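Local coordinates for protein alginate lyase A1-II' (Sphingomonas sp. A1, PDB 2CWS) that depolymerises alginate, probably by beta-elimination as in other family 7 polysaccharide lyases, through the lyase domain that makes up this chain, at residues M49-P54 with A218-L223; S63-S68 with Y205-T210; S103-V108 with K126-D131. One frame throughout, in Å; residues are numbered along the deposited sequence. Where two conformers were deposited one is given.

Interaction 1: residues M49-P54 with A218-L223; sequences MTFWAP and AKLYSL
Phe51 and Ala218 exchange two backbone hydrogen bonds: Phe51 N donates to Ala218 O at 2.8 Å, and Ala218 N answers to Phe51 O at 3.0 Å. Two residues along, Met49 and Leu220 repeat the exchange, although the bond from Met49 N to Leu220 O is more bent (140° at the hydrogen). Thr50 and Lys219, between these antiparallel hydrogen-bonded pairs, form a non-hydrogen-bonded pair. On the face bearing Met49, Phe51 and Leu220, the branch CD1 of Leu220 meets both partners, obliquely at Phe51 CE2, 3.8 Å away, and at Met49 CE, 4.0 Å away. Met49 runs alongside Leu220, stretched out as far as its sulfur; the bend that follows (chi3 58°) brings CE to Leu220 and within 4.1 Å of Leu223 CD2. The ring of Phe51 also turns its edge to Ala218 O, which lies in the ring plane 3.6 Å from Phe51 CD2.

On the reverse face the extended chain of Lys219 lies beside Thr50, its CE 3.6 Å from Thr50 OG1. Both polar ends are held from outside: OG1 by the carbonyl of Ala48, and the ammonium by salt bridges to Asp44 and Asp46. Just beyond, Tyr221 and Ser222 together face Ser94 in a classic beta bulge, where the chain turns a corner. Strand 215-228 is flanked by 49-54 and 88-99, while 41-43 borders 49-54. The Phe51 face packs on strands 67-72 and 204-206 of the second sheet, part of the core of this concanavalin-like beta-sandwich.

Interaction 2: residues S63-S68 with Y205-T210; sequences SSYPRS and YVQDNT. With SO4 (sulfate ion), chain B.
Tyr205 OH takes a hydrogen bond from Ser63 OG at 2.7 Å and gives one of the same length to sulfate O3. The site lies on the nine-strand sheet of the concanavalin-like beta-sandwich, on the face bearing Arg67 and Tyr205. The guanidinium of Arg67 grips the same anion with two nitrogens, NH1 to O1 at 3.0 Å and NH2 to O4 at 2.8 Å, and His112 adds a further bond. The sulfate probably came from the crystallisation liquor, but its place is consistent with a site for an acidic sugar. Arg67 also lies flat on Tyr205, their planes 18° apart, with Arg67 CZ 3.8 Å from the centroid of the Tyr205 ring, a cation-pi stack. Gln207 NE2, bonded to Tyr205 O, sits over the centre of the opposite ring face. At Tyr205 a phenylalanine would probably leave Ser63 OG and the sulfate without the hydroxyl that they share. Behind this site, Val206 N bonds to Pro66 O, extending the antiparallel pairing of Arg67 with Tyr205. Tyr65 lays its ring by the inverse gamma turn at Gln207, whose CA stands 4.0 Å from the Tyr65 ring centroid in a CH-pi contact.

Interaction 3: residues S103-V108 with K126-D131; sequences SGKIIV and KAVFQD
Ile106 and Phe129 form an antiparallel hydrogen-bonded pair in the beta hairpin of strands 106-114 and 120-130. Of the backbone bonds, Phe129 N to Ile106 O is 2.8 Å and the return bond, Ile106 N to Phe129 O, a longer 3.2 Å. Val108 N adds a bond to Ala127 O, but the regular ladder is interrupted there: Ala127 bonds on to Ala109. The short segments 106-108 and 126-130 run at 129° to each other, consistent with local twist and the irregularity at Val108.

Apolar contacts divide between two faces. Ile107 and Val128 are the non-hydrogen-bonded pair, crossing with Ile107 CG1 3.9 Å from Val128 CG2. Lys126 touches Ile107 CD1 only with its CB and sends its ammonium to a salt bridge with Asp148. The other branch of Val128, CG1, stands anti to the backbone N (chi1 -178°), which sets it against the aliphatic part of Lys105, 3.5 Å from CG. On the reverse face Ile106 and Phe129 run side by side, while Val108 reaches Phe129 CB with CG1 and Ala127 CB, 4.1 Å away, with CG2. This face turns inward, on to Thr97, Tyr162 and Met164 of the other sheet.

Polar contacts gather where the strands give way to loops. Ser103 OG accepts from Lys105 N in an ST turn and also meets Gln207 O. Gly104 has a positive phi of 82°, at which a side chain would jam against the preceding carbonyl. The long bond from Gln130 NE2 to Gly104 O, from above the carbonyl plane, is doubtful because the side chain has two conformers, but one water joins Gly104 O to Asp131 N, 2.8 Å from each.

Overall arrangement
The three contacts are nested along the chain: interaction 3 falls inside the loop closed by interaction 2, and both inside that of interaction 1. Between centres, the first two lie about 15 Å apart, the first and third about 13 Å, and the second and third about 11 Å. Interactions 2 and 3 share one sheet, in which strands 204-206 and 106-114 are neighbours and Tyr205 O probably bonds to Ile107 N. Interaction 1 belongs to the opposing sheet and meets them through the core, Ala53 on Val206 and Ala218 on Ile106. Interactions 1 and 2 join parts far apart in sequence, while interaction 3 closes a local hairpin within the same sandwich, with the anion site on the side away from interaction 1.

Interaction 1: residues M49-P54 with A218-L223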
loop_
_atom_site.group_PDB
_atom_site.type_symbol
_atom_site.label_atom_id
_atom_site.label_comp_id
_atom_site.label_asym_id
_atom_site.label_seq_id
_atom_site.Cartn_x
_atom_site.Cartn_y
_atom_site.Cartn_z
ATOM N N MET A 49 5.178 -12.554 5.360
ATOM C CA MET A 49 4.230 -11.712 6.116
ATOM C C MET A 49 2.924 -11.730 5.306
ATOM O O MET A 49 2.902 -11.310 4.136
ATOM C CB MET A 49 4.806 -10.330 6.277
ATOM C CG MET A 49 3.862 -9.289 6.861
ATOM S SD MET A 49 4.679 -7.797 7.414
ATOM C CE MET A 49 5.495 -7.252 5.921
ATOM N N THR A 50 1.852 -12.230 5.929
ATOM C CA THR A 50 0.635 -12.604 5.230
ATOM C C THR A 50 -0.511 -11.772 5.783
ATOM O O THR A 50 -0.729 -11.731 7.003
ATOM C CB THR A 50 0.407 -14.108 5.426
ATOM O OG1 THR A 50 1.539 -14.826 4.994
ATOM C CG2 THR A 50 -0.789 -14.562 4.534
ATOM N N PHE A 51 -1.253 -11.159 4.868
ATOM C CA PHE A 51 -2.351 -10.241 5.188
ATOM C C PHE A 51 -3.647 -10.865 4.709
ATOM O O PHE A 51 -3.780 -11.150 3.490
ATOM C CB PHE A 51 -2.175 -8.916 4.434
ATOM C CG PHE A 51 -0.871 -8.187 4.742
ATOM C CD1 PHE A 51 -0.850 -7.187 5.716
ATOM C CD2 PHE A 51 0.283 -8.483 4.043
ATOM C CE1 PHE A 51 0.309 -6.476 5.947
ATOM C CE2 PHE A 51 1.454 -7.780 4.297
ATOM C CZ PHE A 51 1.468 -6.755 5.238
ATOM N N TRP A 52 -4.602 -11.078 5.620
ATOM C CA TRP A 52 -5.900 -11.650 5.266
ATOM C C TRP A 52 -6.999 -10.649 5.635
ATOM O O TRP A 52 -6.959 -10.071 6.734
ATOM C CB TRP A 52 -6.121 -13.017 6.010
ATOM C CG TRP A 52 -7.527 -13.503 5.741
ATOM C CD1 TRP A 52 -7.929 -14.130 4.573
ATOM C CD2 TRP A 52 -8.711 -13.395 6.543
ATOM N NE1 TRP A 52 -9.261 -14.416 4.628
ATOM C CE2 TRP A 52 -9.777 -13.968 5.852
ATOM C CE3 TRP A 52 -8.936 -12.864 7.856
ATOM C CZ2 TRP A 52 -11.082 -14.044 6.332
ATOM C CZ3 TRP A 52 -10.236 -12.939 8.347
ATOM C CH2 TRP A 52 -11.286 -13.530 7.597
ATOM N N ALA A 53 -7.953 -10.454 4.725
ATOM C CA ALA A 53 -9.068 -9.547 5.045
ATOM C C ALA A 53 -10.329 -10.039 4.353
ATOM O O ALA A 53 -10.298 -10.334 3.149
ATOM C CB ALA A 53 -8.790 -8.110 4.596
ATOM N N PRO A 54 -11.440 -10.104 5.060
ATOM C CA PRO A 54 -12.729 -10.483 4.481
ATOM C C PRO A 54 -13.428 -9.289 3.860
ATOM O O PRO A 54 -13.300 -8.145 4.310
ATOM C CB PRO A 54 -13.509 -10.991 5.717
ATOM C CG PRO A 54 -13.014 -10.092 6.823
ATOM C CD PRO A 54 -11.539 -9.876 6.560
ATOM N N ALA A 218 -2.778 -11.626 0.691
ATOM C CA ALA A 218 -1.576 -11.142 0.008
ATOM C C ALA A 218 -0.383 -11.403 0.921
ATOM O O ALA A 218 -0.531 -11.408 2.152
ATOM C CB ALA A 218 -1.651 -9.648 -0.305
ATOM N N LYS A 219 0.785 -11.628 0.311
ATOM C CA LYS A 219 2.002 -11.921 1.013
ATOM C C LYS A 219 3.129 -10.992 0.628
ATOM O O LYS A 219 3.209 -10.564 -0.550
ATOM C CB LYS A 219 2.483 -13.360 0.650
ATOM C CG LYS A 219 1.684 -14.418 1.365
ATOM C CD LYS A 219 2.162 -15.837 0.987
ATOM C CE LYS A 219 1.583 -16.855 1.963
ATOM N NZ LYS A 219 2.085 -18.249 1.670
ATOM N N LEU A 220 4.003 -10.734 1.593
ATOM C CA LEU A 220 5.271 -10.044 1.341
ATOM C C LEU A 220 6.408 -10.920 1.887
ATOM O O LEU A 220 6.335 -11.462 2.974
ATOM C CB LEU A 220 5.305 -8.672 2.009
ATOM C CG LEU A 220 4.289 -7.650 1.428
ATOM C CD1 LEU A 220 4.306 -6.372 2.226
ATOM C CD2 LEU A 220 4.580 -7.364 -0.029
ATOM N N TYR A 221 7.496 -10.955 1.079
ATOM C CA TYR A 221 8.729 -11.638 1.478
ATOM C C TYR A 221 9.833 -10.637 1.802
ATOM O O TYR A 221 10.756 -10.962 2.526
ATOM C CB TYR A 221 9.239 -12.565 0.350
ATOM C CG TYR A 221 8.255 -13.691 0.077
ATOM C CD1 TYR A 221 7.334 -13.566 -0.951
ATOM C CD2 TYR A 221 8.230 -14.828 0.861
ATOM C CE1 TYR A 221 6.412 -14.553 -1.212
ATOM C CE2 TYR A 221 7.298 -15.820 0.593
ATOM C CZ TYR A 221 6.406 -15.690 -0.422
ATOM O OH TYR A 221 5.476 -16.669 -0.723
ATOM N N SER A 222 9.711 -9.400 1.312
ATOM C CA SER A 222 10.671 -8.342 1.647
ATOM C C SER A 222 9.923 -7.009 1.504
ATOM O O SER A 222 8.982 -6.919 0.692
ATOM C CB SER A 222 11.914 -8.405 0.762
ATOM O OG SER A 222 11.548 -8.266 -0.582
ATOM N N LEU A 223 10.370 -6.013 2.279
ATOM C CA LEU A 223 9.686 -4.691 2.274
ATOM C C LEU A 223 10.642 -3.689 2.861
ATOM O O LEU A 223 11.065 -3.852 4.014
ATOM C CB LEU A 223 8.422 -4.743 3.139
ATOM C CG LEU A 223 7.665 -3.410 3.315
ATOM C CD1 LEU A 223 7.145 -2.869 1.994
ATOM C CD2 LEU A 223 6.547 -3.591 4.336
#

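Interaction 2: residues S63-S68 with Y205-T210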
loop_
_atom_site.group_PDB
_atom_site.type_symbol
_atom_site.label_atom_id
_atom_site.label_comp_id
_atom_site.label_asym_id
_atom_site.label_seq_id
_atom_site.Cartn_x
_atom_site.Cartn_y
_atom_site.Cartn_z
ATOM N N SER A 63 -13.221 5.230 3.471
ATOM C CA SER A 63 -13.172 4.214 2.451
ATOM C C SER A 63 -14.392 3.292 2.458
ATOM O O SER A 63 -14.994 3.148 3.514
ATOM C CB SER A 63 -11.855 3.425 2.664
ATOM O OG SER A 63 -11.863 2.213 1.867
ATOM N N SER A 64 -14.878 2.515 1.464
ATOM C CA SER A 64 -15.908 1.492 1.612
ATOM C C SER A 64 -15.324 0.077 1.589
ATOM O O SER A 64 -16.080 -0.939 1.638
ATOM C CB SER A 64 -16.890 1.504 0.440
ATOM O OG SER A 64 -16.270 1.160 -0.755
ATOM N N TYR A 65 -13.951 0.101 1.441
ATOM C CA TYR A 65 -13.393 -1.248 1.303
ATOM C C TYR A 65 -12.522 -1.601 2.501
ATOM O O TYR A 65 -11.832 -0.732 3.066
ATOM C CB TYR A 65 -12.541 -1.365 0.045
ATOM C CG TYR A 65 -13.287 -1.205 -1.254
ATOM C CD1 TYR A 65 -13.106 -0.064 -2.048
ATOM C CD2 TYR A 65 -14.184 -2.144 -1.716
ATOM C CE1 TYR A 65 -13.790 0.112 -3.245
ATOM C CE2 TYR A 65 -14.853 -2.025 -2.929
ATOM C CZ TYR A 65 -14.651 -0.870 -3.700
ATOM O OH TYR A 65 -15.299 -0.713 -4.886
ATOM N N PRO A 66 -12.509 -2.869 2.903
ATOM C CA PRO A 66 -11.720 -3.278 4.082
ATOM C C PRO A 66 -10.255 -3.562 3.712
ATOM O O PRO A 66 -9.912 -3.814 2.529
ATOM C CB PRO A 66 -12.432 -4.586 4.501
ATOM C CG PRO A 66 -12.882 -5.163 3.159
ATOM C CD PRO A 66 -13.280 -3.969 2.329
ATOM N N ARG A 67 -9.396 -3.535 4.722
ATOM C CA ARG A 67 -7.963 -3.748 4.483
ATOM C C ARG A 67 -7.315 -4.425 5.686
ATOM O O ARG A 67 -7.711 -4.237 6.836
ATOM C CB ARG A 67 -7.239 -2.427 4.205
ATOM C CG ARG A 67 -7.016 -1.574 5.465
ATOM C CD ARG A 67 -6.632 -0.172 5.074
ATOM N NE ARG A 67 -7.754 0.644 4.576
ATOM C CZ ARG A 67 -7.743 1.516 3.596
ATOM N NH1 ARG A 67 -6.685 1.649 2.778
ATOM N NH2 ARG A 67 -8.845 2.251 3.408
ATOM N N SER A 68 -6.232 -5.127 5.354
ATOM C CA SER A 68 -5.172 -5.471 6.332
ATOM C C SER A 68 -3.915 -4.893 5.670
ATOM O O SER A 68 -3.458 -5.463 4.682
ATOM C CB SER A 68 -5.086 -6.978 6.530
ATOM O OG SER A 68 -4.029 -7.243 7.434
ATOM N N TYR A 205 -5.605 -4.444 0.462
ATOM C CA TYR A 205 -6.716 -3.509 0.529
ATOM C C TYR A 205 -7.739 -4.072 -0.473
ATOM O O TYR A 205 -7.541 -4.004 -1.692
ATOM C CB TYR A 205 -6.211 -2.131 0.180
ATOM C CG TYR A 205 -7.255 -1.017 0.127
ATOM C CD1 TYR A 205 -8.418 -1.036 0.880
ATOM C CD2 TYR A 205 -6.978 0.081 -0.675
ATOM C CE1 TYR A 205 -9.304 0.031 0.826
ATOM C CE2 TYR A 205 -7.851 1.153 -0.746
ATOM C CZ TYR A 205 -9.035 1.098 -0.015
ATOM O OH TYR A 205 -9.917 2.149 -0.032
ATOM N N VAL A 206 -8.788 -4.677 0.049
ATOM C CA VAL A 206 -9.620 -5.569 -0.768
ATOM C C VAL A 206 -10.694 -4.799 -1.525
ATOM O O VAL A 206 -11.551 -4.193 -0.900
ATOM C CB VAL A 206 -10.298 -6.594 0.169
ATOM C CG1 VAL A 206 -11.077 -7.625 -0.667
ATOM C CG2 VAL A 206 -9.276 -7.303 1.071
ATOM N N GLN A 207 -10.632 -4.855 -2.876
ATOM C CA GLN A 207 -11.602 -4.068 -3.656
ATOM C C GLN A 207 -12.858 -4.879 -3.943
ATOM O O GLN A 207 -13.260 -5.146 -5.059
ATOM C CB GLN A 207 -10.972 -3.521 -4.970
ATOM C CG GLN A 207 -9.643 -2.780 -4.678
ATOM C CD GLN A 207 -9.834 -1.585 -3.801
ATOM O OE1 GLN A 207 -10.466 -0.574 -4.138
ATOM N NE2 GLN A 207 -9.275 -1.659 -2.567
ATOM N N ASP A 208 -13.479 -5.283 -2.848
ATOM C CA ASP A 208 -14.755 -6.029 -2.821
ATOM C C ASP A 208 -15.287 -5.846 -1.414
ATOM O O ASP A 208 -14.602 -6.186 -0.462
ATOM C CB ASP A 208 -14.529 -7.491 -3.136
ATOM C CG ASP A 208 -15.771 -8.344 -3.268
ATOM O OD1 ASP A 208 -15.730 -9.338 -4.057
ATOM O OD2 ASP A 208 -16.770 -8.005 -2.607
ATOM N N ASN A 209 -16.486 -5.262 -1.293
ATOM C CA ASN A 209 -17.095 -5.102 0.049
ATOM C C ASN A 209 -18.438 -5.860 0.156
ATOM O O ASN A 209 -19.255 -5.533 0.986
ATOM C CB ASN A 209 -17.302 -3.641 0.430
ATOM C CG ASN A 209 -18.142 -2.889 -0.526
ATOM O OD1 ASN A 209 -18.235 -1.630 -0.342
ATOM N ND2 ASN A 209 -18.798 -3.492 -1.480
ATOM N N THR A 210 -18.643 -6.793 -0.783
ATOM C CA THR A 210 -19.941 -7.422 -0.909
ATOM C C THR A 210 -20.157 -8.487 0.153
ATOM O O THR A 210 -19.229 -9.075 0.765
ATOM C CB THR A 210 -20.105 -8.064 -2.290
ATOM O OG1 THR A 210 -19.188 -9.165 -2.417
ATOM C CG2 THR A 210 -19.885 -7.067 -3.456
HETATM S S SO4 B . -7.967 4.837 0.736
HETATM O O1 SO4 B . -6.620 4.090 1.087
HETATM O O2 SO4 B . -7.786 6.269 0.645
HETATM O O3 SO4 B . -8.456 4.396 -0.516
HETATM O O4 SO4 B . -8.945 4.569 1.785
#

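Interaction 3: residues S103-V108 with K126-D131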
loop_
_atom_site.group_PDB
_atom_site.type_symbol
_atom_site.label_atom_id
_atom_site.label_comp_id
_atom_site.label_asym_id
_atom_site.label_seq_id
_atom_site.Cartn_x
_atom_site.Cartn_y
_atom_site.Cartn_z
ATOM N N SER A 103 -14.634 -10.206 -6.531
ATOM C CA SER A 103 -14.485 -9.150 -7.551
ATOM C C SER A 103 -13.210 -9.327 -8.371
ATOM O O SER A 103 -13.087 -8.732 -9.436
ATOM C CB SER A 103 -14.405 -7.773 -6.894
ATOM O OG SER A 103 -13.088 -7.619 -6.298
ATOM N N GLY A 104 -12.236 -10.088 -7.878
ATOM C CA GLY A 104 -11.002 -10.280 -8.644
ATOM C C GLY A 104 -10.018 -9.151 -8.478
ATOM O O GLY A 104 -9.056 -9.106 -9.245
ATOM N N LYS A 105 -10.146 -8.271 -7.495
ATOM C CA LYS A 105 -9.279 -7.073 -7.449
ATOM C C LYS A 105 -8.924 -6.741 -6.006
ATOM O O LYS A 105 -9.791 -6.629 -5.145
ATOM C CB LYS A 105 -9.991 -5.899 -8.108
ATOM C CG LYS A 105 -9.156 -4.632 -8.153
ATOM C CD LYS A 105 -9.901 -3.413 -8.613
ATOM C CE LYS A 105 -10.327 -3.524 -10.068
ATOM N NZ LYS A 105 -11.071 -2.288 -10.544
ATOM N N ILE A 106 -7.601 -6.521 -5.773
ATOM C CA ILE A 106 -7.131 -5.952 -4.513
ATOM C C ILE A 106 -6.034 -4.948 -4.852
ATOM O O ILE A 106 -5.510 -4.915 -5.947
ATOM C CB ILE A 106 -6.592 -6.996 -3.506
ATOM C CG1 ILE A 106 -5.281 -7.647 -3.993
ATOM C CG2 ILE A 106 -7.652 -8.022 -3.191
ATOM C CD1 ILE A 106 -4.643 -8.551 -2.914
ATOM N N ILE A 107 -5.744 -4.082 -3.860
ATOM C CA ILE A 107 -4.625 -3.135 -3.931
ATOM C C ILE A 107 -3.569 -3.643 -2.964
ATOM O O ILE A 107 -3.858 -3.899 -1.784
ATOM C CB ILE A 107 -5.095 -1.695 -3.642
ATOM C CG1 ILE A 107 -5.888 -1.175 -4.824
ATOM C CG2 ILE A 107 -3.909 -0.788 -3.280
ATOM C CD1 ILE A 107 -6.618 0.135 -4.570
ATOM N N VAL A 108 -2.319 -3.757 -3.448
ATOM C CA VAL A 108 -1.233 -4.361 -2.673
ATOM C C VAL A 108 -0.171 -3.363 -2.260
ATOM O O VAL A 108 0.690 -3.721 -1.441
ATOM C CB VAL A 108 -0.597 -5.578 -3.400
ATOM C CG1 VAL A 108 -1.610 -6.703 -3.543
ATOM C CG2 VAL A 108 -0.025 -5.140 -4.748
ATOM N N LYS A 126 -1.693 3.698 -6.678
ATOM C CA LYS A 126 -2.354 2.478 -6.233
ATOM C C LYS A 126 -1.911 1.315 -7.079
ATOM O O LYS A 126 -2.067 1.348 -8.314
ATOM C CB LYS A 126 -3.893 2.598 -6.338
ATOM C CG LYS A 126 -4.427 3.810 -5.555
ATOM C CD LYS A 126 -5.860 4.204 -5.995
ATOM C CE LYS A 126 -5.784 4.923 -7.374
ATOM N NZ LYS A 126 -7.170 5.328 -7.785
ATOM N N ALA A 127 -1.334 0.283 -6.457
ATOM C CA ALA A 127 -0.882 -0.913 -7.179
ATOM C C ALA A 127 -2.023 -1.908 -7.149
ATOM O O ALA A 127 -2.258 -2.566 -6.130
ATOM C CB ALA A 127 0.405 -1.431 -6.549
ATOM N N VAL A 128 -2.763 -1.980 -8.260
ATOM C CA VAL A 128 -3.988 -2.771 -8.354
ATOM C C VAL A 128 -3.709 -4.118 -8.982
ATOM O O VAL A 128 -3.338 -4.192 -10.167
ATOM C CB VAL A 128 -5.032 -2.020 -9.197
ATOM C CG1 VAL A 128 -6.325 -2.835 -9.256
ATOM C CG2 VAL A 128 -5.287 -0.607 -8.645
ATOM N N PHE A 129 -3.861 -5.179 -8.183
ATOM C CA PHE A 129 -3.604 -6.542 -8.632
ATOM C C PHE A 129 -4.889 -7.177 -9.112
ATOM O O PHE A 129 -5.897 -7.203 -8.409
ATOM C CB PHE A 129 -2.997 -7.370 -7.477
ATOM C CG PHE A 129 -2.764 -8.814 -7.904
ATOM C CD1 PHE A 129 -3.738 -9.793 -7.840
ATOM C CD2 PHE A 129 -1.518 -9.158 -8.393
ATOM C CE1 PHE A 129 -3.508 -11.043 -8.323
ATOM C CE2 PHE A 129 -1.280 -10.433 -8.869
ATOM C CZ PHE A 129 -2.311 -11.392 -8.851
ATOM N N GLN A 130 -4.772 -7.800 -10.309
ATOM C CA GLN A 130 -5.739 -8.787 -10.840
ATOM C C GLN A 130 -4.949 -9.999 -11.300
ATOM O O GLN A 130 -3.742 -9.916 -11.558
ATOM C CB GLN A 130 -6.621 -8.230 -11.928
ATOM C CG GLN A 130 -7.245 -6.956 -11.310
ATOM C CD GLN A 130 -8.429 -6.577 -12.113
ATOM O OE1 GLN A 130 -8.262 -5.852 -13.125
ATOM N NE2 GLN A 130 -9.623 -7.013 -11.732
ATOM N N ASP A 131 -5.657 -11.147 -11.403
ATOM C CA ASP A 131 -4.979 -12.377 -11.836
ATOM C C ASP A 131 -4.663 -12.346 -13.325
ATOM O O ASP A 131 -5.454 -12.758 -14.166
ATOM C CB ASP A 131 -5.881 -13.541 -11.469
ATOM C CG ASP A 131 -5.325 -14.904 -11.849
ATOM O OD1 ASP A 131 -4.153 -14.984 -12.226
ATOM O OD2 ASP A 131 -6.100 -15.871 -11.706
HETATM O O HOH W 1 -8.445 -11.154 -11.000
#